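Geranyltranstransferase (Thermotoga maritima, PDB 2FTZ) probably catalyses the condensation of geranyl diphosphate with isopentenyl diphosphate to give farnesyl diphosphate, as a two-subunit, all-helical polyprenyl synthetase. Local coordinates at residues Asp31-Glu36 with Arg105-Asp110; Glu24-Gly29 with Asp117-Leu122; Glu35-Tyr40 with Leu113-Gly118. All coordinates share one frame; numbering follows the deposited sequence.

Contact 1: residues Asp31-Glu36 with Arg105-Asp110. With EDO (1,2-ethanediol), chain F; EDO (1,2-ethanediol), chain G; EDO (1,2-ethanediol), chain E.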
loop_
_atom_site.group_PDB
_atom_site.type_symbol
_atom_site.label_atom_id
_atom_site.label_comp_id
_atom_site.label_asym_id
_atom_site.label_seq_id
_atom_site.Cartn_x
_atom_site.Cartn_y
_atom_site.Cartn_z
ATOM N N ASP A 31 -15.205 -9.301 11.973
ATOM C CA ASP A 31 -16.001 -10.378 11.378
ATOM C C ASP A 31 -15.938 -10.332 9.852
ATOM O O ASP A 31 -16.932 -10.578 9.192
ATOM C CB ASP A 31 -17.474 -10.348 11.862
ATOM C CG ASP A 31 -18.279 -11.588 11.397
ATOM O OD1 ASP A 31 -17.695 -12.671 11.271
ATOM O OD2 ASP A 31 -19.468 -11.463 11.067
ATOM N N LEU A 32 -14.790 -9.965 9.295
ATOM C CA LEU A 32 -14.641 -9.876 7.859
ATOM C C LEU A 32 -13.917 -11.081 7.272
ATOM O O LEU A 32 -12.872 -11.472 7.802
ATOM C CB LEU A 32 -13.898 -8.608 7.437
ATOM C CG LEU A 32 -14.639 -7.311 7.731
ATOM C CD1 LEU A 32 -13.647 -6.092 7.550
ATOM C CD2 LEU A 32 -15.938 -7.143 6.901
ATOM N N LEU A 33 -14.433 -11.598 6.148
ATOM C CA LEU A 33 -13.731 -12.577 5.311
ATOM C C LEU A 33 -12.359 -12.058 4.858
ATOM O O LEU A 33 -11.415 -12.815 4.774
ATOM C CB LEU A 33 -14.518 -12.912 4.052
ATOM C CG LEU A 33 -15.757 -13.772 4.164
ATOM C CD1 LEU A 33 -16.269 -13.990 2.741
ATOM C CD2 LEU A 33 -15.400 -15.110 4.824
ATOM N N THR A 34 -12.243 -10.754 4.640
ATOM C CA THR A 34 -10.988 -10.121 4.266
ATOM C C THR A 34 -9.920 -10.324 5.351
ATOM O O THR A 34 -8.752 -10.574 5.035
ATOM C CB THR A 34 -11.203 -8.622 3.898
ATOM O OG1 THR A 34 -12.122 -8.544 2.803
ATOM C CG2 THR A 34 -9.870 -7.940 3.502
ATOM N N GLU A 35 -10.312 -10.183 6.618
ATOM C CA GLU A 35 -9.406 -10.432 7.758
ATOM C C GLU A 35 -8.945 -11.887 7.811
ATOM O O GLU A 35 -7.737 -12.184 8.007
ATOM C CB GLU A 35 -10.073 -10.003 9.033
ATOM C CG GLU A 35 -10.366 -8.500 9.207
ATOM C CD GLU A 35 -11.072 -8.229 10.506
ATOM O OE1 GLU A 35 -12.227 -8.704 10.649
ATOM O OE2 GLU A 35 -10.465 -7.587 11.416
ATOM N N GLU A 36 -9.904 -12.787 7.648
ATOM C CA GLU A 36 -9.629 -14.223 7.616
ATOM C C GLU A 36 -8.647 -14.555 6.481
ATOM O O GLU A 36 -7.749 -15.389 6.642
ATOM C CB GLU A 36 -10.921 -15.023 7.463
ATOM C CG GLU A 36 -10.684 -16.551 7.555
ATOM C CD GLU A 36 -11.920 -17.368 7.242
ATOM O OE1 GLU A 36 -13.050 -16.930 7.602
ATOM O OE2 GLU A 36 -11.750 -18.465 6.640
ATOM N N ARG A 105 -8.635 -18.312 -4.733
ATOM C CA ARG A 105 -9.354 -19.579 -4.925
ATOM C C ARG A 105 -10.142 -19.949 -3.653
ATOM O O ARG A 105 -11.182 -20.600 -3.722
ATOM C CB ARG A 105 -8.382 -20.711 -5.314
ATOM C CG ARG A 105 -7.747 -20.552 -6.709
ATOM C CD ARG A 105 -8.717 -20.831 -7.827
ATOM N NE ARG A 105 -9.120 -22.232 -7.846
ATOM C CZ ARG A 105 -10.119 -22.717 -8.579
ATOM N NH1 ARG A 105 -10.835 -21.916 -9.365
ATOM N NH2 ARG A 105 -10.411 -24.016 -8.521
ATOM N N THR A 106 -9.655 -19.492 -2.500
ATOM C CA THR A 106 -10.248 -19.822 -1.219
ATOM C C THR A 106 -11.363 -18.839 -0.894
ATOM O O THR A 106 -12.448 -19.253 -0.481
ATOM C CB THR A 106 -9.176 -19.846 -0.111
ATOM O OG1 THR A 106 -8.076 -20.697 -0.516
ATOM C CG2 THR A 106 -9.757 -20.354 1.200
ATOM N N TYR A 107 -11.115 -17.543 -1.140
ATOM C CA TYR A 107 -12.001 -16.478 -0.698
ATOM C C TYR A 107 -12.672 -15.657 -1.779
ATOM O O TYR A 107 -13.586 -14.902 -1.468
ATOM C CB TYR A 107 -11.212 -15.519 0.192
ATOM C CG TYR A 107 -10.824 -16.179 1.470
ATOM C CD1 TYR A 107 -11.736 -16.277 2.545
ATOM C CD2 TYR A 107 -9.573 -16.765 1.607
ATOM C CE1 TYR A 107 -11.388 -16.905 3.699
ATOM C CE2 TYR A 107 -9.211 -17.386 2.765
ATOM C CZ TYR A 107 -10.121 -17.470 3.801
ATOM O OH TYR A 107 -9.726 -18.126 4.927
ATOM N N GLY A 108 -12.222 -15.760 -3.033
ATOM C CA GLY A 108 -12.777 -14.914 -4.098
ATOM C C GLY A 108 -11.741 -13.888 -4.471
ATOM O O GLY A 108 -10.901 -13.511 -3.658
ATOM N N GLU A 109 -11.787 -13.436 -5.715
ATOM C CA GLU A 109 -10.844 -12.468 -6.218
ATOM C C GLU A 109 -11.000 -11.102 -5.581
ATOM O O GLU A 109 -10.016 -10.404 -5.386
ATOM C CB GLU A 109 -11.075 -12.323 -7.720
ATOM C CG GLU A 109 -10.047 -11.544 -8.442
ATOM C CD GLU A 109 -10.123 -11.770 -9.980
ATOM O OE1 GLU A 109 -10.854 -12.700 -10.445
ATOM O OE2 GLU A 109 -9.450 -11.004 -10.682
ATOM N N ASP A 110 -12.241 -10.725 -5.271
ATOM C CA ASP A 110 -12.527 -9.463 -4.573
ATOM C C ASP A 110 -11.863 -9.445 -3.187
ATOM O O ASP A 110 -11.152 -8.497 -2.812
ATOM C CB ASP A 110 -14.062 -9.207 -4.472
ATOM C CG ASP A 110 -14.908 -10.427 -3.945
ATOM O OD1 ASP A 110 -14.434 -11.589 -3.743
ATOM O OD2 ASP A 110 -16.132 -10.196 -3.760
HETATM C C1 EDO F . -14.887 -13.930 -7.864
HETATM O O1 EDO F . -13.763 -14.713 -7.430
HETATM C C2 EDO F . -15.232 -12.899 -6.794
HETATM O O2 EDO F . -15.059 -11.583 -7.338
HETATM C C1 EDO G . -17.513 -11.354 -1.074
HETATM O O1 EDO G . -17.850 -11.776 -2.399
HETATM C C2 EDO G . -17.763 -12.503 -0.111
HETATM O O2 EDO G . -17.652 -13.719 -0.859
HETATM C C1 EDO E . -13.757 -10.887 15.235
HETATM O O1 EDO E . -13.719 -10.822 13.799
HETATM C C2 EDO E . -15.155 -10.864 15.841
HETATM O O2 EDO E . -16.266 -11.062 14.965
#
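A first torsion of -175° carries CG of E36 to the side of CA across from N, and the extended chain beyond it reaches out from helix 33-43 to Y107, whose ring, set beside its own backbone N (chi1 -68°), comes to meet it. The phenol donates a hydrogen bond from Y107 OH to E36 OE2 of 2.7 Å. It arrives on the anti side of that oxygen, 33° out of the carboxylate plane. E36 OE2 lies in the plane of the ring at its edge, 3.3 Å from Y107 CE1, and the carboxylate stands nearly perpendicular to the ring. One turn back, L33 adds a looser apolar touch, its CD2 lying 4.5 Å from Y107 CD1. Beyond the tyrosine the chain leaves helix 103-107 through G108, whose positive phi would jam a side chain against the preceding carbonyl. G108 is also the N-cap position of helix 109-127, where an ethanediol, probably from the crystallisation liquor, accepts a bond from E109 N through O1 (2.9 Å). Nearby, D110 OD2 forms a salt bridge with R158 of the second subunit, and E155 of that subunit accepts hydrogen bonds from L33 N and T34 OG1. The arrangement is a tyrosine-carboxylate hydrogen bond at the surface, joining the first turn of helix 33-43 to the end of helix 103-107, beside the dimer interface of the all-helical polyprenyl synthetase fold.

Contact 2: residues Glu24-Gly29 with Asp117-Leu122; sequences EILRPG and DGLFFL
This is a small, purely apolar packing contact in the all-helical prenyl synthase fold, where the C-terminal end of helix 19-26 rests against the middle of helix 109-127. Four aliphatic side chains make it, and it is partly buried, with 142 Å² of surface covered in all. I25 and L122 form the pair of closest CA atoms, 8.2 Å apart, and both point their CB atoms at the opposite segment; I25 CG2 stands 4.2 Å from L122 CD1. L26 starts off at an angle to helix 109-127, yet its branched end swings in. Its CG sits beside the backbone N (chi1 -62°) and the chain then extends, which brings both methyls to the other helix. There they reach L119 as well as L122, one turn apart on the same helix. The side chains of L26 and L119 run at about a right angle to each other, while L26 meets L122 on a slant. L26 also packs on L39 and A42 of helix 33-43, and L119 on M38, so the cluster extends to helix 33-43. I25 touches V73 of helix 69-87, and across the dimer interface L122 packs on Y144 of the second subunit. L119 CD2 lies against both methyls of L26, 3.9 Å from L26 CD2. The tightest touch joins L26 CD2 to L122 CD1 at 3.6 Å.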
loop_
_atom_site.group_PDB
_atom_site.type_symbol
_atom_site.label_atom_id
_atom_site.label_comp_id
_atom_site.label_asym_id
_atom_site.label_seq_id
_atom_site.Cartn_x
_atom_site.Cartn_y
_atom_site.Cartn_z
ATOM N N GLU A 24 -1.051 -12.278 16.227
ATOM C CA GLU A 24 -1.606 -11.154 16.994
ATOM C C GLU A 24 -2.123 -10.035 16.112
ATOM O O GLU A 24 -3.266 -9.509 16.311
ATOM C CB GLU A 24 -0.551 -10.573 17.963
ATOM C CG GLU A 24 -0.271 -11.386 19.216
ATOM C CD GLU A 24 1.063 -11.009 19.910
ATOM O OE1 GLU A 24 1.754 -10.073 19.438
ATOM O OE2 GLU A 24 1.426 -11.671 20.915
ATOM N N ILE A 25 -1.288 -9.607 15.163
ATOM C CA ILE A 25 -1.660 -8.528 14.271
ATOM C C ILE A 25 -2.848 -8.883 13.373
ATOM O O ILE A 25 -3.677 -8.027 13.069
ATOM C CB ILE A 25 -0.450 -8.091 13.401
ATOM C CG1 ILE A 25 0.639 -7.504 14.290
ATOM C CG2 ILE A 25 -0.884 -7.087 12.328
ATOM C CD1 ILE A 25 1.973 -7.344 13.538
ATOM N N LEU A 26 -2.889 -10.133 12.907
ATOM C CA LEU A 26 -3.907 -10.564 11.990
ATOM C C LEU A 26 -5.118 -11.246 12.606
ATOM O O LEU A 26 -5.980 -11.724 11.862
ATOM C CB LEU A 26 -3.283 -11.447 10.912
ATOM C CG LEU A 26 -2.221 -10.763 10.044
ATOM C CD1 LEU A 26 -1.651 -11.742 9.035
ATOM C CD2 LEU A 26 -2.742 -9.515 9.343
ATOM N N ARG A 27 -5.236 -11.238 13.933
ATOM C CA ARG A 27 -6.413 -11.781 14.614
ATOM C C ARG A 27 -7.613 -10.932 14.174
ATOM O O ARG A 27 -7.620 -9.716 14.414
ATOM C CB ARG A 27 -6.221 -11.637 16.116
ATOM C CG ARG A 27 -7.317 -12.312 16.980
ATOM C CD ARG A 27 -6.969 -12.144 18.404
ATOM N NE ARG A 27 -7.982 -12.749 19.288
ATOM C CZ ARG A 27 -7.822 -12.819 20.594
ATOM N NH1 ARG A 27 -6.699 -12.362 21.170
ATOM N NH2 ARG A 27 -8.749 -13.403 21.320
ATOM N N PRO A 28 -8.609 -11.528 13.501
ATOM C CA PRO A 28 -9.724 -10.671 13.073
ATOM C C PRO A 28 -10.416 -9.923 14.221
ATOM O O PRO A 28 -10.541 -10.431 15.342
ATOM C CB PRO A 28 -10.681 -11.652 12.369
ATOM C CG PRO A 28 -9.750 -12.804 11.912
ATOM C CD PRO A 28 -8.730 -12.910 12.990
ATOM N N GLY A 29 -10.863 -8.709 13.919
ATOM C CA GLY A 29 -11.626 -7.866 14.847
ATOM C C GLY A 29 -13.020 -7.433 14.389
ATOM O O GLY A 29 -13.831 -6.983 15.226
ATOM N N ASP A 117 -4.128 -5.616 -0.198
ATOM C CA ASP A 117 -4.061 -4.204 0.177
ATOM C C ASP A 117 -3.952 -4.034 1.692
ATOM O O ASP A 117 -3.145 -3.259 2.164
ATOM C CB ASP A 117 -5.277 -3.437 -0.336
ATOM C CG ASP A 117 -5.263 -3.178 -1.891
ATOM O OD1 ASP A 117 -4.317 -3.534 -2.583
ATOM O OD2 ASP A 117 -6.293 -2.671 -2.374
ATOM N N GLY A 118 -4.811 -4.751 2.436
ATOM C CA GLY A 118 -4.759 -4.747 3.877
ATOM C C GLY A 118 -3.398 -5.105 4.487
ATOM O O GLY A 118 -2.918 -4.427 5.373
ATOM N N LEU A 119 -2.775 -6.155 3.958
ATOM C CA LEU A 119 -1.473 -6.564 4.366
ATOM C C LEU A 119 -0.406 -5.556 4.125
ATOM O O LEU A 119 0.435 -5.345 4.989
ATOM C CB LEU A 119 -1.104 -7.939 3.757
ATOM C CG LEU A 119 -1.820 -9.116 4.484
ATOM C CD1 LEU A 119 -1.743 -10.335 3.596
ATOM C CD2 LEU A 119 -1.163 -9.367 5.831
ATOM N N PHE A 120 -0.410 -4.912 2.958
ATOM C CA PHE A 120 0.525 -3.820 2.735
ATOM C C PHE A 120 0.333 -2.695 3.724
ATOM O O PHE A 120 1.307 -2.159 4.272
ATOM C CB PHE A 120 0.370 -3.164 1.317
ATOM C CG PHE A 120 0.751 -4.012 0.164
ATOM C CD1 PHE A 120 2.019 -4.572 0.072
ATOM C CD2 PHE A 120 -0.110 -4.125 -0.922
ATOM C CE1 PHE A 120 2.403 -5.331 -1.080
ATOM C CE2 PHE A 120 0.248 -4.894 -2.047
ATOM C CZ PHE A 120 1.490 -5.479 -2.136
ATOM N N PHE A 121 -0.914 -2.304 3.968
ATOM C CA PHE A 121 -1.190 -1.237 4.934
ATOM C C PHE A 121 -0.771 -1.581 6.377
ATOM O O PHE A 121 -0.203 -0.747 7.089
ATOM C CB PHE A 121 -2.662 -0.803 4.894
ATOM C CG PHE A 121 -3.102 -0.263 3.565
ATOM C CD1 PHE A 121 -2.202 0.298 2.656
ATOM C CD2 PHE A 121 -4.425 -0.332 3.197
ATOM C CE1 PHE A 121 -2.642 0.733 1.431
ATOM C CE2 PHE A 121 -4.849 0.074 1.958
ATOM C CZ PHE A 121 -3.954 0.655 1.095
ATOM N N LEU A 122 -1.043 -2.808 6.784
ATOM C CA LEU A 122 -0.545 -3.303 8.058
ATOM C C LEU A 122 0.977 -3.309 8.146
ATOM O O LEU A 122 1.539 -3.004 9.195
ATOM C CB LEU A 122 -1.159 -4.635 8.352
ATOM C CG LEU A 122 -2.637 -4.565 8.764
ATOM C CD1 LEU A 122 -3.167 -5.989 8.958
ATOM C CD2 LEU A 122 -2.923 -3.723 10.005
#

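Contact 3: residues Glu35-Tyr40 with Leu113-Gly118; sequences EEAMLY and LLAGDG
M38 runs across the backbone of helix 109-127 at A115, the two CA atoms being 5.2 Å apart. From its CB, which leaves the helix at a slant to the other segment, the chain steps to CG beside the backbone N (chi1 -64°). There M38 CG presses on A115, 3.6 Å from A115 CB and 3.4 Å from A115 O. The next atom, SD, lies over the following turn, 3.7 Å from A115 O and equally far from G118 C. The bend at chi3 (-75°) folds the CE methyl back over its own helix, 3.7 Å from E35 CA. G118 makes room for this path, because a CB at that position would clash with the sulfur. One residue earlier, the methyl of A37 points at that of A115, CB to CB 3.9 Å. Small residues thus let helices 33-43 and 109-127, neighbours in the helical bundle of the polyprenyl synthetase fold, approach to 8.6 Å between their local axes, crossing at -68°. Replacing M38 by an alanine would probably open a gap over A115 and G118, leaving the turn between them without the thioether that now fills it. Around this buried contact A37 also packs on C103 and I111, A115 on I84 of helix 69-87, and M38 on Y144 of the second subunit.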
loop_
_atom_site.group_PDB
_atom_site.type_symbol
_atom_site.label_atom_id
_atom_site.label_comp_id
_atom_site.label_asym_id
_atom_site.label_seq_id
_atom_site.Cartn_x
_atom_site.Cartn_y
_atom_site.Cartn_z
ATOM N N GLU A 35 -10.312 -10.183 6.618
ATOM C CA GLU A 35 -9.406 -10.432 7.758
ATOM C C GLU A 35 -8.945 -11.887 7.811
ATOM O O GLU A 35 -7.737 -12.184 8.007
ATOM C CB GLU A 35 -10.073 -10.003 9.033
ATOM C CG GLU A 35 -10.366 -8.500 9.207
ATOM C CD GLU A 35 -11.072 -8.229 10.506
ATOM O OE1 GLU A 35 -12.227 -8.704 10.649
ATOM O OE2 GLU A 35 -10.465 -7.587 11.416
ATOM N N GLU A 36 -9.904 -12.787 7.648
ATOM C CA GLU A 36 -9.629 -14.223 7.616
ATOM C C GLU A 36 -8.647 -14.555 6.481
ATOM O O GLU A 36 -7.749 -15.389 6.642
ATOM C CB GLU A 36 -10.921 -15.023 7.463
ATOM C CG GLU A 36 -10.684 -16.551 7.555
ATOM C CD GLU A 36 -11.920 -17.368 7.242
ATOM O OE1 GLU A 36 -13.050 -16.930 7.602
ATOM O OE2 GLU A 36 -11.750 -18.465 6.640
ATOM N N ALA A 37 -8.849 -13.942 5.330
ATOM C CA ALA A 37 -7.979 -14.167 4.180
ATOM C C ALA A 37 -6.533 -13.702 4.399
ATOM O O ALA A 37 -5.580 -14.364 3.973
ATOM C CB ALA A 37 -8.580 -13.455 2.889
ATOM N N MET A 38 -6.351 -12.508 4.982
ATOM C CA MET A 38 -5.038 -12.045 5.379
ATOM C C MET A 38 -4.344 -12.987 6.320
ATOM O O MET A 38 -3.175 -13.354 6.093
ATOM C CB MET A 38 -5.104 -10.637 6.003
ATOM C CG MET A 38 -5.564 -9.580 5.042
ATOM S SD MET A 38 -5.410 -7.928 5.807
ATOM C CE MET A 38 -6.775 -7.979 6.902
ATOM N N LEU A 39 -5.065 -13.470 7.345
ATOM C CA LEU A 39 -4.489 -14.411 8.268
ATOM C C LEU A 39 -4.137 -15.749 7.567
ATOM O O LEU A 39 -3.088 -16.325 7.798
ATOM C CB LEU A 39 -5.504 -14.638 9.411
ATOM C CG LEU A 39 -5.091 -15.617 10.521
ATOM C CD1 LEU A 39 -3.717 -15.253 11.202
ATOM C CD2 LEU A 39 -6.199 -15.708 11.584
ATOM N N TYR A 40 -5.035 -16.228 6.720
ATOM C CA TYR A 40 -4.806 -17.479 5.952
ATOM C C TYR A 40 -3.504 -17.399 5.169
ATOM O O TYR A 40 -2.601 -18.260 5.278
ATOM C CB TYR A 40 -5.984 -17.689 5.005
ATOM C CG TYR A 40 -5.812 -18.829 4.000
ATOM C CD1 TYR A 40 -6.089 -20.141 4.368
ATOM C CD2 TYR A 40 -5.425 -18.586 2.686
ATOM C CE1 TYR A 40 -5.969 -21.203 3.448
ATOM C CE2 TYR A 40 -5.280 -19.650 1.732
ATOM C CZ TYR A 40 -5.572 -20.961 2.138
ATOM O OH TYR A 40 -5.459 -22.054 1.272
ATOM N N LEU A 113 -7.976 -9.440 -3.385
ATOM C CA LEU A 113 -7.445 -8.119 -3.770
ATOM C C LEU A 113 -7.375 -7.248 -2.517
ATOM O O LEU A 113 -6.355 -6.584 -2.228
ATOM C CB LEU A 113 -8.380 -7.457 -4.785
ATOM C CG LEU A 113 -8.049 -6.018 -5.197
ATOM C CD1 LEU A 113 -6.751 -6.063 -5.992
ATOM C CD2 LEU A 113 -9.143 -5.326 -5.983
ATOM N N LEU A 114 -8.469 -7.238 -1.784
ATOM C CA LEU A 114 -8.572 -6.408 -0.568
ATOM C C LEU A 114 -7.599 -6.902 0.502
ATOM O O LEU A 114 -6.990 -6.109 1.157
ATOM C CB LEU A 114 -9.981 -6.441 0.004
ATOM C CG LEU A 114 -10.973 -5.718 -0.919
ATOM C CD1 LEU A 114 -12.384 -5.881 -0.431
ATOM C CD2 LEU A 114 -10.608 -4.249 -1.119
ATOM N N ALA A 115 -7.462 -8.217 0.668
ATOM C CA ALA A 115 -6.510 -8.795 1.620
ATOM C C ALA A 115 -5.075 -8.379 1.357
ATOM O O ALA A 115 -4.310 -8.079 2.275
ATOM C CB ALA A 115 -6.620 -10.368 1.645
ATOM N N GLY A 116 -4.707 -8.333 0.080
ATOM C CA GLY A 116 -3.382 -7.902 -0.310
ATOM C C GLY A 116 -3.153 -6.463 0.107
ATOM O O GLY A 116 -2.119 -6.132 0.706
ATOM N N ASP A 117 -4.128 -5.616 -0.198
ATOM C CA ASP A 117 -4.061 -4.204 0.177
ATOM C C ASP A 117 -3.952 -4.034 1.692
ATOM O O ASP A 117 -3.145 -3.259 2.164
ATOM C CB ASP A 117 -5.277 -3.437 -0.336
ATOM C CG ASP A 117 -5.263 -3.178 -1.891
ATOM O OD1 ASP A 117 -4.317 -3.534 -2.583
ATOM O OD2 ASP A 117 -6.293 -2.671 -2.374
ATOM N N GLY A 118 -4.811 -4.751 2.436
ATOM C CA GLY A 118 -4.759 -4.747 3.877
ATOM C C GLY A 118 -3.398 -5.105 4.487
ATOM O O GLY A 118 -2.918 -4.427 5.373
#

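From the N terminus, helix 19-26 comes first, and contact 2 closes the outermost loop by setting its end on the middle of helix 109-127. After the turn at P28 and G29, which E35 OE2 holds through a probable hydrogen bond to G29 N, helix 33-43 supplies the first segments of contacts 1 and 3, and these share E35 and E36. Contact 1 nests inside the loop of contact 2. The second segments of contacts 3 and 2 overlap at D117 and G118. Contacts 2 and 3 lay two successive N-terminal helices on helix 109-127, while contact 1 ties the start of helix 33-43 to the end of helix 103-107, and each contact touches the second subunit.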